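Local coordinates for protein putative transcriptional regulator (Streptomyces coelicolor A3, PDB 2RA5) that probably binds DNA and regulates transcription as a member of the GntR family, with a UTRA domain that holds a meso-tartaric acid molecule in this crystal, at residues 134-139 against 164-169; 169-174 against 224-229. All blocks are in the same frame, centred on the assembly; numbering follows the deposited sequence. Where two conformers were deposited one is given.

Interaction 1 (134-139 against 164-169); sequences HRIERL and GQLEAT. With SRT (S,R meso-tartaric acid), chain B.
Leu166, on the short helix 165-168, drives its two methyl groups into different neighbours on strand 132-142: CD1 meets Ile136 and CD2 meets Arg138. The tight part is apolar. Ile136 and Leu166 reach for each other tip to tip, with Ile136 CD1 3.8 Å from Leu166 CD1. In Ile136, CG1 lies anti to the carbonyl carbon (chi1 -62°), and the extended chain beyond it carries CD1 out to the helix. Leu161, from the loop ahead of the helix, also packs on Ile136, while Val109 and Leu174 touch Leu166, so the leucine is buried. Arg138 crosses the leucine at about a right angle, its NE 4.1 Å from Leu166 CD2; that nitrogen is buried and has no partner in the model. Both segments belong to the UTRA domain, where the helix lies against one face of the antiparallel sheet and the ligand pocket opens beside it. Bends at chi2 and chi3 (119° and 99°) turn the guanidinium toward the tartrate. Arg138 NH1 donates to the hydroxyl O2 of the ligand at 2.4 Å, too short for the exact length to be trusted, whereas Arg138 NH2 makes a weak bond of 3.3 Å to the carboxylate O1, which lies at the edge of the guanidinium, in its plane. Replacing this arginine by a leucine would probably leave O1 and O2 without these donors and the ligand with one positive charge fewer beside it, Arg140 and Arg215 remaining. The opposite face of the strand takes no part in this packing: there Arg135 NE makes a salt bridge with Glu137 OE1 at 2.8 Å, using the carboxylate's anti lone pair. On the helix, the looser side belongs to Gln165, Glu167 and Ala168, which are exposed to solvent.

Interaction 2 (169-174 against 224-229); sequences TGLYRL and AVEFGT. With SRT (S,R meso-tartaric acid), chain B.
Leu171 and Tyr172, in the first turn of helix 171-177, both reach the side chain of Glu226 on strand 224-232, one at its stem and one at its carboxylate. The apolar part is small: Leu171 CD2 lies 4.0 Å from Glu226 CG, the methyl resting on the aliphatic stem of the glutamate rather than on its charge. With its CG anti to the backbone N (chi1 179°), Glu226 extends toward the helix before bending at chi2.

The polar contact is indirect. Glu226 OE1 comes to the edge of the tyrosine ring, near its plane, but stays 4.1 Å from Tyr172 OH, and the carboxylate and ring planes stand 67° apart. Thr217 joins the two, its OG1 hydrogen-bonded to both Tyr172 OH and Glu226 OE1; Arg215 NE forms a long, weak ion pair with the same carboxylate oxygen.

Ligand contacts come from the start of the helix. Leu171 N donates to the tartrate O2 at 2.8 Å. A weak bond of 3.3 Å runs from Tyr172 N to the tartrate carboxylate O4. The other oxygen of that carboxylate, O41, sits 3.4 Å above one face of the Tyr172 ring, offset toward its rim.

Val225 and Glu226 together face Thr217 in a classic beta bulge, and the site is consistent with the effector pocket of a UTRA domain, where backbone N-H groups at a helix N-terminus meet a hydroxyl and, weakly, a carboxylate oxygen of the ligand.

Interactions 1 and 2 follow one another along the chain and share Thr169, where helix 165-168 gives way to helix 171-177. Their centres are 10 Å apart, and both helices pack against the same antiparallel sheet. The helices also touch each other: Leu166 CG of interaction 1 lies 4.1 Å from Leu174 CD1 of interaction 2. At the tartrate the two meet on one atom, since O2 accepts from both Arg138 and the backbone of Leu171, whose N is 3.4 Å from Arg138 NH1. The ligand thus spans strand 132-142 and the start of helix 171-177, while Arg215 adds a further hydrogen bond and Arg140 completes the pocket.

Interaction 1 (134-139 against 164-169)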
loop_
_atom_site.group_PDB
_atom_site.type_symbol
_atom_site.label_atom_id
_atom_site.label_comp_id
_atom_site.label_asym_id
_atom_site.label_seq_id
_atom_site.Cartn_x
_atom_site.Cartn_y
_atom_site.Cartn_z
ATOM N N HIS A 134 3.140 25.608 -4.840
ATOM C CA HIS A 134 4.530 25.234 -4.963
ATOM C C HIS A 134 4.629 23.832 -5.517
ATOM O O HIS A 134 3.963 22.932 -5.025
ATOM C CB HIS A 134 5.205 25.288 -3.595
ATOM C CG HIS A 134 5.294 26.679 -3.015
ATOM N ND1 HIS A 134 6.326 27.536 -3.330
ATOM C CD2 HIS A 134 4.488 27.328 -2.157
ATOM C CE1 HIS A 134 6.140 28.676 -2.671
ATOM N NE2 HIS A 134 5.051 28.586 -1.961
ATOM N N ARG A 135 5.454 23.639 -6.541
ATOM C CA ARG A 135 5.771 22.283 -6.988
ATOM C C ARG A 135 7.226 21.865 -6.706
ATOM O O ARG A 135 8.183 22.446 -7.232
ATOM C CB ARG A 135 5.437 22.068 -8.471
ATOM C CG ARG A 135 5.708 20.625 -8.940
ATOM C CD ARG A 135 5.185 20.324 -10.325
ATOM N NE ARG A 135 6.268 20.132 -11.278
ATOM C CZ ARG A 135 6.485 20.904 -12.337
ATOM N NH1 ARG A 135 7.499 20.647 -13.152
ATOM N NH2 ARG A 135 5.681 21.928 -12.587
ATOM N N ILE A 136 7.369 20.837 -5.884
ATOM C CA ILE A 136 8.667 20.241 -5.601
ATOM C C ILE A 136 8.778 18.845 -6.213
ATOM O O ILE A 136 7.825 18.061 -6.209
ATOM C CB ILE A 136 8.949 20.175 -4.080
ATOM C CG1 ILE A 136 8.975 21.585 -3.492
ATOM C CG2 ILE A 136 10.280 19.506 -3.820
ATOM C CD1 ILE A 136 9.008 21.612 -1.996
ATOM N N GLU A 137 9.946 18.547 -6.761
ATOM C CA GLU A 137 10.234 17.200 -7.221
ATOM C C GLU A 137 11.563 16.687 -6.639
ATOM O O GLU A 137 12.581 17.369 -6.703
ATOM C CB GLU A 137 10.217 17.154 -8.746
ATOM C CG GLU A 137 8.862 17.500 -9.323
ATOM C CD GLU A 137 8.779 17.295 -10.817
ATOM O OE1 GLU A 137 7.923 17.943 -11.459
ATOM O OE2 GLU A 137 9.567 16.494 -11.359
ATOM N N ARG A 138 11.530 15.501 -6.035
ATOM C CA ARG A 138 12.728 14.879 -5.467
ATOM C C ARG A 138 12.943 13.459 -5.989
ATOM O O ARG A 138 11.993 12.699 -6.186
ATOM C CB ARG A 138 12.681 14.782 -3.939
ATOM C CG ARG A 138 12.609 16.070 -3.175
ATOM C CD ARG A 138 11.315 16.072 -2.368
ATOM N NE ARG A 138 11.477 15.688 -0.971
ATOM C CZ ARG A 138 10.480 15.264 -0.203
ATOM N NH1 ARG A 138 10.697 14.933 1.065
ATOM N NH2 ARG A 138 9.262 15.154 -0.716
ATOM N N LEU A 139 14.206 13.109 -6.194
ATOM C CA LEU A 139 14.590 11.719 -6.385
ATOM C C LEU A 139 15.198 11.212 -5.069
ATOM O O LEU A 139 16.040 11.880 -4.464
ATOM C CB LEU A 139 15.578 11.599 -7.540
ATOM C CG LEU A 139 15.997 10.214 -8.037
ATOM C CD1 LEU A 139 14.861 9.492 -8.742
ATOM C CD2 LEU A 139 17.193 10.345 -8.969
ATOM N N GLY A 164 17.959 22.308 -0.921
ATOM C CA GLY A 164 19.108 22.192 -0.045
ATOM C C GLY A 164 18.664 21.735 1.326
ATOM O O GLY A 164 19.067 20.667 1.780
ATOM N N GLN A 165 17.830 22.536 1.984
ATOM C CA GLN A 165 17.174 22.080 3.198
ATOM C C GLN A 165 16.512 20.746 2.910
ATOM O O GLN A 165 16.477 19.855 3.755
ATOM C CB GLN A 165 16.125 23.075 3.643
ATOM C CG GLN A 165 16.689 24.417 3.962
ATOM C CD GLN A 165 16.411 24.797 5.385
ATOM O OE1 GLN A 165 15.587 25.667 5.652
ATOM N NE2 GLN A 165 17.078 24.122 6.318
ATOM N N LEU A 166 16.009 20.625 1.688
ATOM C CA LEU A 166 15.270 19.456 1.245
ATOM C C LEU A 166 16.154 18.236 1.016
ATOM O O LEU A 166 15.675 17.104 1.007
ATOM C CB LEU A 166 14.504 19.807 -0.028
ATOM C CG LEU A 166 13.139 20.429 0.266
ATOM C CD1 LEU A 166 12.652 21.274 -0.903
ATOM C CD2 LEU A 166 12.123 19.357 0.642
ATOM N N GLU A 167 17.439 18.472 0.803
ATOM C CA GLU A 167 18.366 17.368 0.615
ATOM C C GLU A 167 18.869 16.886 1.972
ATOM O O GLU A 167 19.365 15.767 2.105
ATOM C CB GLU A 167 19.508 17.776 -0.321
ATOM C CG GLU A 167 19.039 18.034 -1.758
ATOM C CD GLU A 167 20.138 18.579 -2.656
ATOM O OE1 GLU A 167 20.276 18.107 -3.812
ATOM O OE2 GLU A 167 20.864 19.487 -2.201
ATOM N N ALA A 168 18.698 17.736 2.982
ATOM C CA ALA A 168 19.067 17.415 4.357
ATOM C C ALA A 168 17.992 16.604 5.078
ATOM O O ALA A 168 18.265 15.510 5.564
ATOM C CB ALA A 168 19.378 18.688 5.137
ATOM N N THR A 169 16.774 17.137 5.138
ATOM C CA THR A 169 15.708 16.520 5.928
ATOM C C THR A 169 14.408 16.264 5.152
ATOM O O THR A 169 14.183 16.817 4.073
ATOM C CB THR A 169 15.394 17.356 7.197
ATOM O OG1 THR A 169 14.668 18.543 6.846
ATOM C CG2 THR A 169 16.683 17.760 7.898
HETATM O O1 SRT B . 7.199 13.551 1.316
HETATM O O11 SRT B . 7.325 11.336 1.468
HETATM C C1 SRT B . 7.761 12.498 1.735
HETATM C C2 SRT B . 9.032 12.629 2.556
HETATM O O2 SRT B . 9.318 14.010 2.803
HETATM C C3 SRT B . 8.974 11.801 3.856
HETATM O O3 SRT B . 10.278 11.494 4.369
HETATM C C4 SRT B . 8.228 12.527 4.932
HETATM O O4 SRT B . 8.855 13.259 5.757
HETATM O O41 SRT B . 6.994 12.340 4.927
#

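Interaction 2 (169-174 against 224-229)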
loop_
_atom_site.group_PDB
_atom_site.type_symbol
_atom_site.label_atom_id
_atom_site.label_comp_id
_atom_site.label_asym_id
_atom_site.label_seq_id
_atom_site.Cartn_x
_atom_site.Cartn_y
_atom_site.Cartn_z
ATOM N N THR A 169 16.774 17.137 5.138
ATOM C CA THR A 169 15.708 16.520 5.928
ATOM C C THR A 169 14.408 16.264 5.152
ATOM O O THR A 169 14.183 16.817 4.073
ATOM C CB THR A 169 15.394 17.356 7.197
ATOM O OG1 THR A 169 14.668 18.543 6.846
ATOM C CG2 THR A 169 16.683 17.760 7.898
ATOM N N GLY A 170 13.555 15.417 5.721
ATOM C CA GLY A 170 12.250 15.131 5.146
ATOM C C GLY A 170 11.304 16.321 5.090
ATOM O O GLY A 170 11.418 17.291 5.842
ATOM N N LEU A 171 10.340 16.233 4.188
ATOM C CA LEU A 171 9.411 17.335 3.959
ATOM C C LEU A 171 8.509 17.583 5.163
ATOM O O LEU A 171 8.188 18.731 5.468
ATOM C CB LEU A 171 8.581 17.068 2.695
ATOM C CG LEU A 171 7.470 18.058 2.347
ATOM C CD1 LEU A 171 8.045 19.456 2.164
ATOM C CD2 LEU A 171 6.699 17.614 1.104
ATOM N N TYR A 172 8.110 16.514 5.853
ATOM C CA TYR A 172 7.275 16.648 7.050
ATOM C C TYR A 172 7.993 17.375 8.181
ATOM O O TYR A 172 7.396 18.213 8.860
ATOM C CB TYR A 172 6.805 15.283 7.544
ATOM C CG TYR A 172 5.556 14.791 6.874
ATOM C CD1 TYR A 172 5.165 15.284 5.623
ATOM C CD2 TYR A 172 4.770 13.821 7.479
ATOM C CE1 TYR A 172 4.011 14.833 5.009
ATOM C CE2 TYR A 172 3.623 13.363 6.877
ATOM C CZ TYR A 172 3.247 13.865 5.645
ATOM O OH TYR A 172 2.097 13.378 5.069
ATOM N N ARG A 173 9.266 17.035 8.392
ATOM C CA ARG A 173 10.073 17.652 9.442
ATOM C C ARG A 173 10.186 19.143 9.186
ATOM O O ARG A 173 10.012 19.953 10.096
ATOM C CB ARG A 173 11.468 17.011 9.522
ATOM C CG ARG A 173 12.441 17.706 10.491
ATOM C CD ARG A 173 13.801 16.995 10.535
ATOM N NE ARG A 173 14.905 17.865 10.958
ATOM C CZ ARG A 173 15.705 17.637 12.002
ATOM N NH1 ARG A 173 16.679 18.492 12.286
ATOM N NH2 ARG A 173 15.547 16.557 12.758
ATOM N N LEU A 174 10.461 19.503 7.934
ATOM C CA LEU A 174 10.556 20.913 7.556
ATOM C C LEU A 174 9.262 21.655 7.852
ATOM O O LEU A 174 9.280 22.757 8.398
ATOM C CB LEU A 174 10.903 21.063 6.075
ATOM C CG LEU A 174 12.392 21.207 5.770
ATOM C CD1 LEU A 174 12.642 21.244 4.270
ATOM C CD2 LEU A 174 12.911 22.465 6.432
ATOM N N ALA A 224 -5.878 21.202 3.707
ATOM C CA ALA A 224 -4.769 20.521 3.050
ATOM C C ALA A 224 -3.533 21.382 3.165
ATOM O O ALA A 224 -3.577 22.599 3.060
ATOM C CB ALA A 224 -5.069 20.205 1.601
ATOM N N VAL A 225 -2.413 20.730 3.390
ATOM C CA VAL A 225 -1.202 21.440 3.699
ATOM C C VAL A 225 -0.155 20.942 2.677
ATOM O O VAL A 225 0.846 21.603 2.386
ATOM C CB VAL A 225 -0.891 21.221 5.236
ATOM C CG1 VAL A 225 0.165 20.158 5.503
ATOM C CG2 VAL A 225 -0.584 22.514 5.924
ATOM N N GLU A 226 -0.453 19.795 2.076
ATOM C CA GLU A 226 0.482 19.120 1.200
ATOM C C GLU A 226 -0.252 18.046 0.391
ATOM O O GLU A 226 -1.103 17.323 0.912
ATOM C CB GLU A 226 1.616 18.492 2.036
ATOM C CG GLU A 226 2.666 17.731 1.227
ATOM C CD GLU A 226 2.296 16.265 0.951
ATOM O OE1 GLU A 226 1.545 15.655 1.742
ATOM O OE2 GLU A 226 2.773 15.706 -0.059
ATOM N N PHE A 227 0.067 17.972 -0.894
ATOM C CA PHE A 227 -0.396 16.899 -1.755
ATOM C C PHE A 227 0.795 16.260 -2.463
ATOM O O PHE A 227 1.595 16.940 -3.105
ATOM C CB PHE A 227 -1.344 17.436 -2.804
ATOM C CG PHE A 227 -1.777 16.404 -3.814
ATOM C CD1 PHE A 227 -2.496 15.285 -3.414
ATOM C CD2 PHE A 227 -1.482 16.555 -5.166
ATOM C CE1 PHE A 227 -2.923 14.330 -4.340
ATOM C CE2 PHE A 227 -1.902 15.597 -6.104
ATOM C CZ PHE A 227 -2.627 14.488 -5.688
ATOM N N GLY A 228 0.903 14.948 -2.370
ATOM C CA GLY A 228 2.027 14.263 -2.965
ATOM C C GLY A 228 1.573 13.209 -3.942
ATOM O O GLY A 228 0.558 12.538 -3.757
ATOM N N THR A 229 2.340 13.076 -5.008
ATOM C CA THR A 229 2.072 12.066 -6.014
ATOM C C THR A 229 3.417 11.389 -6.302
ATOM O O THR A 229 4.346 12.007 -6.825
ATOM C CB THR A 229 1.363 12.690 -7.266
ATOM O OG1 THR A 229 0.766 11.664 -8.063
ATOM C CG2 THR A 229 2.310 13.569 -8.116
HETATM O O1 SRT B . 7.199 13.551 1.316
HETATM O O11 SRT B . 7.325 11.336 1.468
HETATM C C1 SRT B . 7.761 12.498 1.735
HETATM C C2 SRT B . 9.032 12.629 2.556
HETATM O O2 SRT B . 9.318 14.010 2.803
HETATM C C3 SRT B . 8.974 11.801 3.856
HETATM O O3 SRT B . 10.278 11.494 4.369
HETATM C C4 SRT B . 8.228 12.527 4.932
HETATM O O4 SRT B . 8.855 13.259 5.757
HETATM O O41 SRT B . 6.994 12.340 4.927
#